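Local coordinates for protein transcriptional activator TenA-1 (Sulfolobus solfataricus P2, PDB 2QZC) that probably acts as a TenA-type thiaminase, a lyase of the heme oxygenase-like fold expected to break down or salvage thiamin-related compounds, at residues K24-L29 / A205-D210; K65-K70 / L125-F130; Y113-H118 / I193-F198; P136-Y141 / K170-I175. One frame throughout, in Å; residues are numbered along the deposited sequence.

All four contacts join parts of one all-helical, heme oxygenase-like domain. Contact 4 lies nearest the middle of the chain and is buried and apolar; contact 3, partly buried, combines an aromatic cluster with a histidine-serine hydrogen bond. These two touch, Pro136 packing on Ser195 and Val196. Contacts 1 and 2 lie farther out, on opposite sides of the chain's centre, with their centres about 32 Å apart, and both involve helix starts, capped by His25 in contact 1 and by Asp126 in contact 2. Contact 1 is nonetheless largely buried, whereas contact 2 reaches the second subunit. Helix 186-208 serves contacts 1 and 3, and helix 127-148 serves contacts 2 and 4.

Contact 1. Residues K24-L29 / A205-D210; sequences KHEFIL and ASLRKD
The backbone O of His25, whose ring touches Leu207 across the contact, is gripped by two amides of the following turn: Leu29 N at 2.9 Å and, in a weak bond, Ile28 N. His25 is the N-cap of helix 26-32, and its side chain joins in the capping. With CG anti to the backbone N (chi1 -164°), the imidazole reaches forward and ND1 accepts from Phe27 N at 3.0 Å; the bond is nearly straight (171°) and lies close to the ring plane. NE2 is bonded to Asp204 of helix 186-208. With a bond at each ring nitrogen, the imidazole is held against turning, and NE2 links the start of helix 26-32 to helix 186-208.

Leu207, near the C-terminal end of helix 186-208, fills the angle between His25, Glu26 and Phe27 with its two methyls. CD1 meets the rim of the imidazole, 3.7 Å from His25 CE1, and also rests against the extended chain of Glu26 in one of that residue's two conformers. The other branch, CD2, lies 3.9 Å from Phe27 CD2. Trp203 stacks on the Phe27 ring, and Tyr44 of helix 38-63 also meets it. Beyond Leu207 the long helix ends in a Schellman motif at Lys209. Ser206, the residue before Leu207, also touches the Phe27 ring, its CB 3.8 Å from Phe27 CE2.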
# COMPACT_ATOMS: atom_id res chain seq x y z
N LYS A 24 -20.10 -22.71 -3.16
CA LYS A 24 -21.46 -23.23 -2.92
C LYS A 24 -21.54 -23.87 -1.53
O LYS A 24 -22.38 -24.75 -1.28
CB LYS A 24 -21.90 -24.23 -4.01
CG LYS A 24 -21.85 -23.68 -5.40
CD LYS A 24 -22.31 -24.74 -6.44
CE LYS A 24 -22.52 -24.11 -7.83
NZ LYS A 24 -23.01 -25.12 -8.79
N HIS A 25 -20.71 -23.39 -0.59
CA HIS A 25 -20.70 -23.91 0.78
C HIS A 25 -22.08 -23.74 1.45
O HIS A 25 -22.79 -22.78 1.17
CB HIS A 25 -19.66 -23.13 1.61
CG HIS A 25 -19.27 -23.80 2.89
ND1 HIS A 25 -20.03 -23.73 4.04
CD2 HIS A 25 -18.16 -24.51 3.19
CE1 HIS A 25 -19.41 -24.43 4.99
NE2 HIS A 25 -18.27 -24.91 4.49
N GLU A 26 -22.40 -24.67 2.35
CA GLU A 26 -23.61 -24.61 3.19
C GLU A 26 -23.85 -23.20 3.74
O GLU A 26 -24.97 -22.69 3.73
CB GLU A 26 -23.49 -25.60 4.34
CG GLU A 26 -24.65 -25.59 5.35
CD GLU A 26 -24.50 -26.62 6.45
OE1 GLU A 26 -23.53 -27.41 6.46
OE2 GLU A 26 -25.38 -26.61 7.34
N PHE A 27 -22.80 -22.56 4.26
CA PHE A 27 -22.90 -21.22 4.83
C PHE A 27 -23.51 -20.26 3.80
O PHE A 27 -24.39 -19.46 4.13
CB PHE A 27 -21.50 -20.73 5.25
CG PHE A 27 -21.49 -19.41 5.99
CD1 PHE A 27 -21.57 -18.18 5.31
CD2 PHE A 27 -21.29 -19.37 7.36
CE1 PHE A 27 -21.48 -16.96 5.99
CE2 PHE A 27 -21.21 -18.16 8.04
CZ PHE A 27 -21.32 -16.95 7.35
N ILE A 28 -23.01 -20.31 2.57
CA ILE A 28 -23.49 -19.47 1.47
C ILE A 28 -24.92 -19.82 1.05
O ILE A 28 -25.73 -18.91 0.79
CB ILE A 28 -22.53 -19.57 0.26
CG1 ILE A 28 -21.21 -18.89 0.66
CG2 ILE A 28 -23.15 -18.99 -1.04
CD1 ILE A 28 -20.05 -19.33 -0.26
N LEU A 29 -25.22 -21.12 0.97
CA LEU A 29 -26.59 -21.55 0.63
C LEU A 29 -27.58 -21.04 1.65
O LEU A 29 -28.70 -20.63 1.28
CB LEU A 29 -26.67 -23.08 0.53
CG LEU A 29 -25.75 -23.77 -0.49
CD1 LEU A 29 -25.95 -25.33 -0.52
CD2 LEU A 29 -25.90 -23.15 -1.88
N ALA A 205 -15.83 -23.25 10.24
CA ALA A 205 -15.53 -22.76 11.59
C ALA A 205 -16.57 -21.77 12.09
O ALA A 205 -16.85 -21.72 13.31
CB ALA A 205 -14.13 -22.15 11.62
N SER A 206 -17.17 -21.01 11.17
CA SER A 206 -18.24 -20.08 11.52
C SER A 206 -19.53 -20.86 11.81
O SER A 206 -20.20 -20.55 12.80
CB SER A 206 -18.42 -19.00 10.45
OG SER A 206 -17.36 -18.04 10.50
N LEU A 207 -19.89 -21.85 10.99
CA LEU A 207 -21.10 -22.66 11.30
C LEU A 207 -21.01 -23.32 12.68
O LEU A 207 -22.02 -23.43 13.38
CB LEU A 207 -21.34 -23.70 10.19
CG LEU A 207 -21.77 -23.19 8.83
CD1 LEU A 207 -21.86 -24.35 7.80
CD2 LEU A 207 -23.10 -22.43 8.90
N ARG A 208 -19.81 -23.73 13.09
CA ARG A 208 -19.59 -24.37 14.38
C ARG A 208 -19.35 -23.38 15.51
O ARG A 208 -19.35 -23.79 16.69
CB ARG A 208 -18.34 -25.26 14.31
CG ARG A 208 -18.44 -26.47 13.38
CD ARG A 208 -17.27 -27.40 13.61
NE ARG A 208 -15.99 -26.77 13.27
CZ ARG A 208 -15.27 -26.98 12.17
NH1 ARG A 208 -15.62 -27.83 11.24
NH2 ARG A 208 -14.13 -26.31 12.00
N LYS A 209 -19.11 -22.10 15.20
CA LYS A 209 -18.65 -21.11 16.16
C LYS A 209 -17.46 -21.67 16.95
O LYS A 209 -17.47 -21.74 18.18
CB LYS A 209 -19.78 -20.58 17.06
CG LYS A 209 -20.84 -19.84 16.26
CD LYS A 209 -21.78 -18.97 17.12
CE LYS A 209 -22.46 -19.73 18.20
NZ LYS A 209 -23.21 -18.73 19.06
N ASP A 210 -16.39 -22.02 16.22
CA ASP A 210 -15.18 -22.58 16.83
C ASP A 210 -14.55 -21.67 17.88
O ASP A 210 -14.69 -20.46 17.82
CB ASP A 210 -14.10 -22.87 15.80
CG ASP A 210 -14.34 -24.10 14.96
OD1 ASP A 210 -15.22 -24.95 15.30
OD2 ASP A 210 -13.57 -24.24 13.97

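Contact 2. Residues K65-K70 / L125-F130; sequences KGPIDK and LDWNKF
Gly66 and Trp127 bring the two backbones to a CA-CA distance of 5.3 Å, where residues 65-67 and 125-127 run in nearly the same direction, 20° apart. The Trp127 indole lies against this turn of chain. A chi1 of 165° swings the ring away from its own amide nitrogen and across to Gly66, whose CA sits over one face, 3.5 Å from Trp127 CG, in a CH-pi contact with the five-membered ring, offset toward its rim. A CB on Gly66 would point at the indole and fall 3.0 Å from Trp127 CD2, too close for any side chain. Pro67 continues the packing from an oblique direction, its CD 3.7 Å from Trp127 CD1. On the side of Gly66 nearer the N-terminus, the aliphatic chain of Lys65, in one of its two conformers, lies along the other backbone, with CD 4.0 Å from Asp126 N. An alanine in place of Trp127 would remove the indole, and is likely to open a gap beneath Gly66 and Pro67 and leave this turn less firmly seated.

Trp127 also packs on Ala62 of helix 38-63, while Gly66 O accepts from Arg57 NH1 of the second subunit, so the turn takes part in the dimer. Asp126 OD2 accepts from Lys129 N at 2.9 Å. The arrangement is that of two neighbouring helix starts in an all-helical bundle: Pro67 occupies the N-cap of helix 68-78, and Asp126 is the side-chain N-cap of helix 127-148.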
# COMPACT_ATOMS: atom_id res chain seq x y z
N LYS A 65 7.02 -5.81 -3.76
CA LYS A 65 7.82 -6.69 -4.61
C LYS A 65 7.25 -6.89 -6.01
O LYS A 65 7.85 -7.60 -6.80
CB LYS A 65 7.91 -8.09 -3.96
CG LYS A 65 8.51 -8.12 -2.55
CD LYS A 65 8.41 -9.54 -1.96
CE LYS A 65 8.88 -9.59 -0.50
NZ LYS A 65 10.29 -9.16 -0.32
N GLY A 66 6.11 -6.27 -6.33
CA GLY A 66 5.44 -6.48 -7.61
C GLY A 66 5.75 -5.48 -8.71
O GLY A 66 6.40 -4.49 -8.44
N PRO A 67 5.26 -5.73 -9.94
CA PRO A 67 5.47 -4.76 -11.04
C PRO A 67 4.78 -3.46 -10.70
O PRO A 67 3.62 -3.46 -10.29
CB PRO A 67 4.79 -5.45 -12.24
CG PRO A 67 4.77 -6.89 -11.89
CD PRO A 67 4.48 -6.89 -10.40
N ILE A 68 5.48 -2.34 -10.85
CA ILE A 68 4.97 -1.07 -10.35
C ILE A 68 3.61 -0.67 -10.90
O ILE A 68 2.77 -0.18 -10.14
CB ILE A 68 6.03 0.07 -10.46
CG1 ILE A 68 5.65 1.27 -9.57
CG2 ILE A 68 6.29 0.43 -11.93
CD1 ILE A 68 5.71 1.00 -8.09
N ASP A 69 3.39 -0.88 -12.19
CA ASP A 69 2.12 -0.52 -12.82
C ASP A 69 0.95 -1.35 -12.28
O ASP A 69 -0.11 -0.80 -11.97
CB ASP A 69 2.17 -0.66 -14.37
CG ASP A 69 2.51 -2.09 -14.85
OD1 ASP A 69 3.53 -2.67 -14.38
OD2 ASP A 69 1.74 -2.63 -15.70
N LYS A 70 1.19 -2.67 -12.15
CA LYS A 70 0.15 -3.60 -11.69
C LYS A 70 -0.20 -3.34 -10.23
O LYS A 70 -1.40 -3.29 -9.88
CB LYS A 70 0.59 -5.06 -11.86
CG LYS A 70 0.91 -5.50 -13.30
CD LYS A 70 -0.30 -5.35 -14.18
CE LYS A 70 -0.09 -5.97 -15.55
NZ LYS A 70 1.01 -5.30 -16.28
N LEU A 125 7.79 -13.52 1.06
CA LEU A 125 8.65 -14.16 0.06
C LEU A 125 8.61 -13.57 -1.34
O LEU A 125 9.65 -13.34 -1.93
CB LEU A 125 8.33 -15.65 -0.05
CG LEU A 125 8.61 -16.52 1.19
CD1 LEU A 125 8.25 -17.94 0.78
CD2 LEU A 125 10.04 -16.39 1.67
N ASP A 126 7.43 -13.38 -1.89
CA ASP A 126 7.30 -13.10 -3.32
C ASP A 126 5.95 -12.56 -3.72
O ASP A 126 4.93 -13.07 -3.24
CB ASP A 126 7.47 -14.50 -3.97
CG ASP A 126 7.51 -14.49 -5.43
OD1 ASP A 126 8.53 -14.08 -6.00
OD2 ASP A 126 6.55 -14.97 -6.02
N TRP A 127 5.89 -11.54 -4.60
CA TRP A 127 4.62 -11.02 -5.06
C TRP A 127 3.76 -12.08 -5.75
O TRP A 127 2.57 -12.21 -5.45
CB TRP A 127 4.81 -9.80 -5.96
CG TRP A 127 3.62 -9.40 -6.76
CD1 TRP A 127 3.43 -9.59 -8.11
CD2 TRP A 127 2.42 -8.79 -6.28
NE1 TRP A 127 2.21 -9.09 -8.49
CE2 TRP A 127 1.56 -8.60 -7.38
CE3 TRP A 127 1.98 -8.37 -5.01
CZ2 TRP A 127 0.28 -8.03 -7.25
CZ3 TRP A 127 0.71 -7.79 -4.87
CH2 TRP A 127 -0.12 -7.61 -5.98
N ASN A 128 4.35 -12.84 -6.68
CA ASN A 128 3.55 -13.82 -7.45
C ASN A 128 2.92 -14.87 -6.52
O ASN A 128 1.75 -15.22 -6.70
CB ASN A 128 4.37 -14.52 -8.54
CG ASN A 128 4.73 -13.60 -9.68
OD1 ASN A 128 4.23 -12.49 -9.80
ND2 ASN A 128 5.57 -14.11 -10.59
N LYS A 129 3.67 -15.38 -5.55
CA LYS A 129 3.12 -16.38 -4.61
C LYS A 129 2.00 -15.78 -3.77
O LYS A 129 0.97 -16.42 -3.56
CB LYS A 129 4.23 -16.94 -3.72
CG LYS A 129 5.26 -17.77 -4.48
CD LYS A 129 6.31 -18.38 -3.58
CE LYS A 129 7.34 -19.15 -4.41
NZ LYS A 129 8.44 -19.64 -3.54
N PHE A 130 2.19 -14.56 -3.26
CA PHE A 130 1.13 -13.91 -2.52
C PHE A 130 -0.11 -13.71 -3.39
O PHE A 130 -1.24 -13.97 -2.96
CB PHE A 130 1.56 -12.57 -1.93
CG PHE A 130 0.40 -11.77 -1.38
CD1 PHE A 130 -0.16 -12.12 -0.15
CD2 PHE A 130 -0.26 -10.79 -2.16
CE1 PHE A 130 -1.28 -11.45 0.33
CE2 PHE A 130 -1.39 -10.15 -1.67
CZ PHE A 130 -1.88 -10.49 -0.45

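Contact 3. Residues Y113-H118 / I193-F198; sequences YAYTRH and INSVRF
An aromatic cluster of Tyr115, His118 and Phe198 joins helix 110-125 to helix 186-208 in the heme oxygenase-like bundle; the axes of segments 113-118 and 193-198 approach to 10.3 Å and run roughly antiparallel (154°). Phe198 is its hub. Its CB rests over one face of the Tyr115 ring, 3.5 Å from Tyr115 CG, while Tyr115 CA in turn stands above the centre of the Phe198 ring. The two ring planes are near parallel but slid apart, so they barely overlap, and two reciprocal CH-pi contacts carry the pair. Farther out on the same ring, Phe198 CE2 lies over the imidazole face, 3.6 Å from His118 CG, and Phe198 CE1 meets Ala114 CB at 3.7 Å.

The polar bond of the contact runs at the edge of this cluster. The His118 side chain, trans about CA-CB (chi1 168°), extends the imidazole across to helix 186-208, where NE2 donates to Ser195 OG at 2.9 Å, close to the ring plane but bent (144°). Ser195 OG is also bonded to Ala133 O, placing the serine between two helices. Tyr115 OH is held by Glu199; a leucine in place of Tyr115 would strip away the ring under Phe198 CB and probably leave Glu199 without this hydroxyl partner.

An imidazole molecule, probably from the crystallisation liquor, lies about 4 Å from the Tyr115 side chain. Helix 127-148 packs here through Ala133, Pro136 and Cys137, helix 38-63 meets Tyr115 through Tyr51, and helix 18-23 packs on Val196.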
# COMPACT_ATOMS: atom_id res chain seq x y z
N TYR A 113 -6.55 -17.98 12.09
CA TYR A 113 -5.14 -17.78 12.47
C TYR A 113 -4.21 -18.34 11.41
O TYR A 113 -3.29 -17.70 10.87
CB TYR A 113 -4.84 -18.38 13.86
CG TYR A 113 -3.45 -17.97 14.31
CD1 TYR A 113 -3.22 -16.72 14.85
CD2 TYR A 113 -2.37 -18.78 14.16
CE1 TYR A 113 -1.96 -16.29 15.21
CE2 TYR A 113 -1.07 -18.36 14.52
CZ TYR A 113 -0.89 -17.12 15.06
OH TYR A 113 0.38 -16.66 15.35
N ALA A 114 -4.45 -19.60 11.04
CA ALA A 114 -3.63 -20.26 10.03
C ALA A 114 -3.68 -19.56 8.68
O ALA A 114 -2.65 -19.40 8.00
CB ALA A 114 -4.12 -21.74 9.87
N TYR A 115 -4.87 -19.16 8.27
CA TYR A 115 -5.09 -18.55 6.96
C TYR A 115 -4.35 -17.21 6.87
O TYR A 115 -3.63 -16.92 5.88
CB TYR A 115 -6.57 -18.40 6.70
CG TYR A 115 -7.02 -18.05 5.29
CD1 TYR A 115 -6.16 -17.95 4.19
CD2 TYR A 115 -8.40 -17.94 5.04
CE1 TYR A 115 -6.63 -17.67 2.90
CE2 TYR A 115 -8.87 -17.69 3.75
CZ TYR A 115 -7.98 -17.56 2.68
OH TYR A 115 -8.48 -17.28 1.41
N THR A 116 -4.51 -16.41 7.92
CA THR A 116 -3.77 -15.14 7.93
C THR A 116 -2.26 -15.37 7.91
O THR A 116 -1.54 -14.67 7.20
CB THR A 116 -4.21 -14.22 9.07
OG1 THR A 116 -3.92 -14.85 10.33
CG2 THR A 116 -5.68 -13.82 8.95
N ARG A 117 -1.75 -16.33 8.70
CA ARG A 117 -0.31 -16.60 8.69
C ARG A 117 0.18 -17.13 7.35
O ARG A 117 1.34 -16.87 6.94
CB ARG A 117 0.12 -17.45 9.90
CG ARG A 117 0.41 -16.65 11.14
CD ARG A 117 -0.71 -15.74 11.59
NE ARG A 117 -0.35 -15.01 12.80
CZ ARG A 117 -1.04 -13.98 13.28
NH1 ARG A 117 -2.14 -13.55 12.70
NH2 ARG A 117 -0.63 -13.43 14.40
N HIS A 118 -0.67 -17.86 6.64
CA HIS A 118 -0.40 -18.34 5.25
C HIS A 118 -0.17 -17.14 4.31
O HIS A 118 0.80 -17.09 3.57
CB HIS A 118 -1.62 -19.19 4.83
CG HIS A 118 -1.73 -19.56 3.38
ND1 HIS A 118 -0.95 -20.52 2.77
CD2 HIS A 118 -2.65 -19.17 2.47
CE1 HIS A 118 -1.39 -20.69 1.53
NE2 HIS A 118 -2.43 -19.90 1.33
N ILE A 193 -4.65 -23.91 -4.04
CA ILE A 193 -5.45 -25.00 -3.43
C ILE A 193 -5.52 -24.83 -1.89
O ILE A 193 -6.60 -24.92 -1.32
CB ILE A 193 -4.88 -26.41 -3.77
CG1 ILE A 193 -5.09 -26.72 -5.27
CG2 ILE A 193 -5.50 -27.49 -2.87
CD1 ILE A 193 -4.31 -27.93 -5.79
N ASN A 194 -4.38 -24.52 -1.27
CA ASN A 194 -4.37 -24.29 0.19
C ASN A 194 -5.30 -23.14 0.58
O ASN A 194 -6.07 -23.27 1.56
CB ASN A 194 -2.97 -24.10 0.79
CG ASN A 194 -2.27 -25.41 1.06
OD1 ASN A 194 -2.90 -26.50 0.98
ND2 ASN A 194 -0.97 -25.35 1.41
N SER A 195 -5.26 -22.03 -0.17
CA SER A 195 -6.19 -20.94 0.11
C SER A 195 -7.66 -21.35 0.00
O SER A 195 -8.49 -20.97 0.85
CB SER A 195 -5.89 -19.73 -0.74
OG SER A 195 -4.66 -19.13 -0.35
N VAL A 196 -7.98 -22.15 -1.02
CA VAL A 196 -9.35 -22.65 -1.16
C VAL A 196 -9.72 -23.56 0.03
O VAL A 196 -10.82 -23.46 0.59
CB VAL A 196 -9.57 -23.37 -2.52
CG1 VAL A 196 -10.99 -23.99 -2.58
CG2 VAL A 196 -9.34 -22.39 -3.68
N ARG A 197 -8.79 -24.42 0.47
CA ARG A 197 -9.06 -25.24 1.66
C ARG A 197 -9.32 -24.35 2.88
O ARG A 197 -10.20 -24.64 3.68
CB ARG A 197 -7.93 -26.19 1.97
CG ARG A 197 -7.72 -27.30 0.92
CD ARG A 197 -6.64 -28.27 1.40
NE ARG A 197 -6.34 -29.27 0.35
CZ ARG A 197 -7.05 -30.36 0.11
NH1 ARG A 197 -8.16 -30.64 0.75
NH2 ARG A 197 -6.62 -31.17 -0.87
N PHE A 198 -8.56 -23.26 3.02
CA PHE A 198 -8.78 -22.38 4.15
C PHE A 198 -10.14 -21.67 4.07
O PHE A 198 -10.76 -21.41 5.10
CB PHE A 198 -7.65 -21.34 4.29
CG PHE A 198 -6.35 -21.90 4.76
CD1 PHE A 198 -6.29 -22.52 6.00
CD2 PHE A 198 -5.15 -21.64 4.11
CE1 PHE A 198 -5.08 -23.02 6.50
CE2 PHE A 198 -3.97 -22.14 4.56
CZ PHE A 198 -3.90 -22.82 5.76

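Contact 4. Residues P136-Y141 / K170-I175; sequences PCMFGY and KRIEAI
Ile172 drives its CD1 methyl toward the backbone of segment 136-141 of helix 127-148, into the recess beside the Met138 carbonyl and CB, 3.3 Å from Met138 O and 3.8 Å from Met138 CB. Its other branch, CG2, abuts the rim of the neighbouring ring, 3.8 Å from Phe139 CD1 and near the ring plane. The axes of segments 136-141 and 170-175 approach to 10.1 Å, with their directions 136° apart.

Met138, present as selenomethionine, bends at both chi2 (-59°) and chi3 (-61°), which folds its chain into a compact knob against Ile175 CD1. That methyl is touched by Met138 CB, CG and CE, with CE at 3.8 Å, and the two side chains cross at about a right angle. Arg171 adds only a distant touch with its aliphatic CD at the margin.

Around the pair, Met55 of helix 38-63 packs on Met138, and Leu131 and Trp134, earlier in the same helix as Met138, also lie against Ile175. Met138 O, pressed by Ile172 CD1, is bonded to the Tyr168 hydroxyl, so this buried carbonyl has a polar mate. Between the two segments the side-chain packing is apolar, and cohesion therefore rests on the fit of methyls and ring edge.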
# COMPACT_ATOMS: atom_id res chain seq x y z
N PRO A 136 -8.11 -16.66 -4.38
CA PRO A 136 -9.39 -17.30 -3.98
C PRO A 136 -10.33 -16.44 -3.15
O PRO A 136 -11.54 -16.37 -3.44
CB PRO A 136 -8.90 -18.54 -3.22
CG PRO A 136 -7.60 -18.88 -3.92
CD PRO A 136 -6.96 -17.55 -4.11
N CYS A 137 -9.80 -15.73 -2.16
CA CYS A 137 -10.59 -14.84 -1.35
C CYS A 137 -11.25 -13.73 -2.19
O CYS A 137 -12.45 -13.50 -2.12
CB CYS A 137 -9.67 -14.21 -0.32
SG CYS A 137 -10.41 -12.94 0.56
N MSE A 138 -10.45 -13.10 -3.04
CA MSE A 138 -10.95 -11.95 -3.79
C MSE A 138 -11.90 -12.34 -4.90
O MSE A 138 -13.04 -11.85 -4.96
CB MSE A 138 -9.77 -11.15 -4.34
CG MSE A 138 -8.85 -10.59 -3.26
SE MSE A 138 -9.68 -9.37 -1.95
CE MSE A 138 -10.25 -8.01 -3.15
N PHE A 139 -11.48 -13.26 -5.72
CA PHE A 139 -12.28 -13.70 -6.86
C PHE A 139 -13.50 -14.48 -6.40
O PHE A 139 -14.61 -14.26 -6.90
CB PHE A 139 -11.44 -14.54 -7.86
CG PHE A 139 -12.18 -14.88 -9.15
CD1 PHE A 139 -12.21 -13.95 -10.16
CD2 PHE A 139 -12.82 -16.09 -9.31
CE1 PHE A 139 -12.88 -14.22 -11.32
CE2 PHE A 139 -13.52 -16.37 -10.48
CZ PHE A 139 -13.54 -15.43 -11.47
N GLY A 140 -13.32 -15.37 -5.43
CA GLY A 140 -14.41 -16.17 -4.94
C GLY A 140 -15.49 -15.32 -4.32
O GLY A 140 -16.67 -15.60 -4.52
N TYR A 141 -15.13 -14.29 -3.58
CA TYR A 141 -16.16 -13.42 -3.00
C TYR A 141 -16.95 -12.64 -4.07
O TYR A 141 -18.13 -12.34 -3.87
CB TYR A 141 -15.60 -12.49 -1.92
CG TYR A 141 -15.58 -13.10 -0.53
CD1 TYR A 141 -15.08 -14.40 -0.29
CD2 TYR A 141 -16.07 -12.40 0.55
CE1 TYR A 141 -15.03 -14.94 1.00
CE2 TYR A 141 -16.00 -12.93 1.83
CZ TYR A 141 -15.56 -14.20 2.06
OH TYR A 141 -15.52 -14.69 3.35
N LYS A 170 -14.20 -3.84 -10.35
CA LYS A 170 -13.01 -3.11 -10.84
C LYS A 170 -11.76 -3.55 -10.09
O LYS A 170 -10.67 -3.68 -10.68
CB LYS A 170 -13.20 -1.59 -10.74
CG LYS A 170 -14.15 -1.02 -11.75
CD LYS A 170 -14.28 0.48 -11.53
CE LYS A 170 -15.22 1.13 -12.53
NZ LYS A 170 -15.44 2.58 -12.20
N ARG A 171 -11.89 -3.78 -8.77
CA ARG A 171 -10.78 -4.31 -7.98
C ARG A 171 -10.35 -5.67 -8.52
O ARG A 171 -9.14 -5.93 -8.69
CB ARG A 171 -11.14 -4.50 -6.52
CG ARG A 171 -11.19 -3.30 -5.63
CD ARG A 171 -11.40 -3.82 -4.19
NE ARG A 171 -11.52 -2.79 -3.17
CZ ARG A 171 -12.58 -2.02 -2.94
NH1 ARG A 171 -13.67 -2.06 -3.72
NH2 ARG A 171 -12.53 -1.13 -1.95
N ILE A 172 -11.33 -6.54 -8.78
CA ILE A 172 -11.04 -7.88 -9.31
C ILE A 172 -10.36 -7.79 -10.67
O ILE A 172 -9.40 -8.51 -10.96
CB ILE A 172 -12.27 -8.81 -9.35
CG1 ILE A 172 -12.90 -8.93 -7.97
CG2 ILE A 172 -11.94 -10.15 -9.99
CD1 ILE A 172 -11.93 -9.37 -6.85
N GLU A 173 -10.84 -6.90 -11.53
CA GLU A 173 -10.18 -6.72 -12.82
C GLU A 173 -8.71 -6.34 -12.69
O GLU A 173 -7.88 -6.87 -13.42
CB GLU A 173 -10.92 -5.68 -13.67
CG GLU A 173 -12.26 -6.19 -14.16
CD GLU A 173 -13.16 -5.13 -14.81
OE1 GLU A 173 -12.81 -3.93 -14.83
OE2 GLU A 173 -14.24 -5.55 -15.27
N ALA A 174 -8.39 -5.44 -11.75
CA ALA A 174 -7.00 -5.03 -11.52
C ALA A 174 -6.13 -6.21 -11.01
O ALA A 174 -4.98 -6.38 -11.40
CB ALA A 174 -6.93 -3.85 -10.55
N ILE A 175 -6.72 -7.04 -10.13
CA ILE A 175 -6.04 -8.22 -9.60
C ILE A 175 -5.77 -9.23 -10.72
O ILE A 175 -4.66 -9.75 -10.82
CB ILE A 175 -6.86 -8.83 -8.43
CG1 ILE A 175 -6.85 -7.86 -7.24
CG2 ILE A 175 -6.31 -10.26 -8.06
CD1 ILE A 175 -7.93 -8.15 -6.17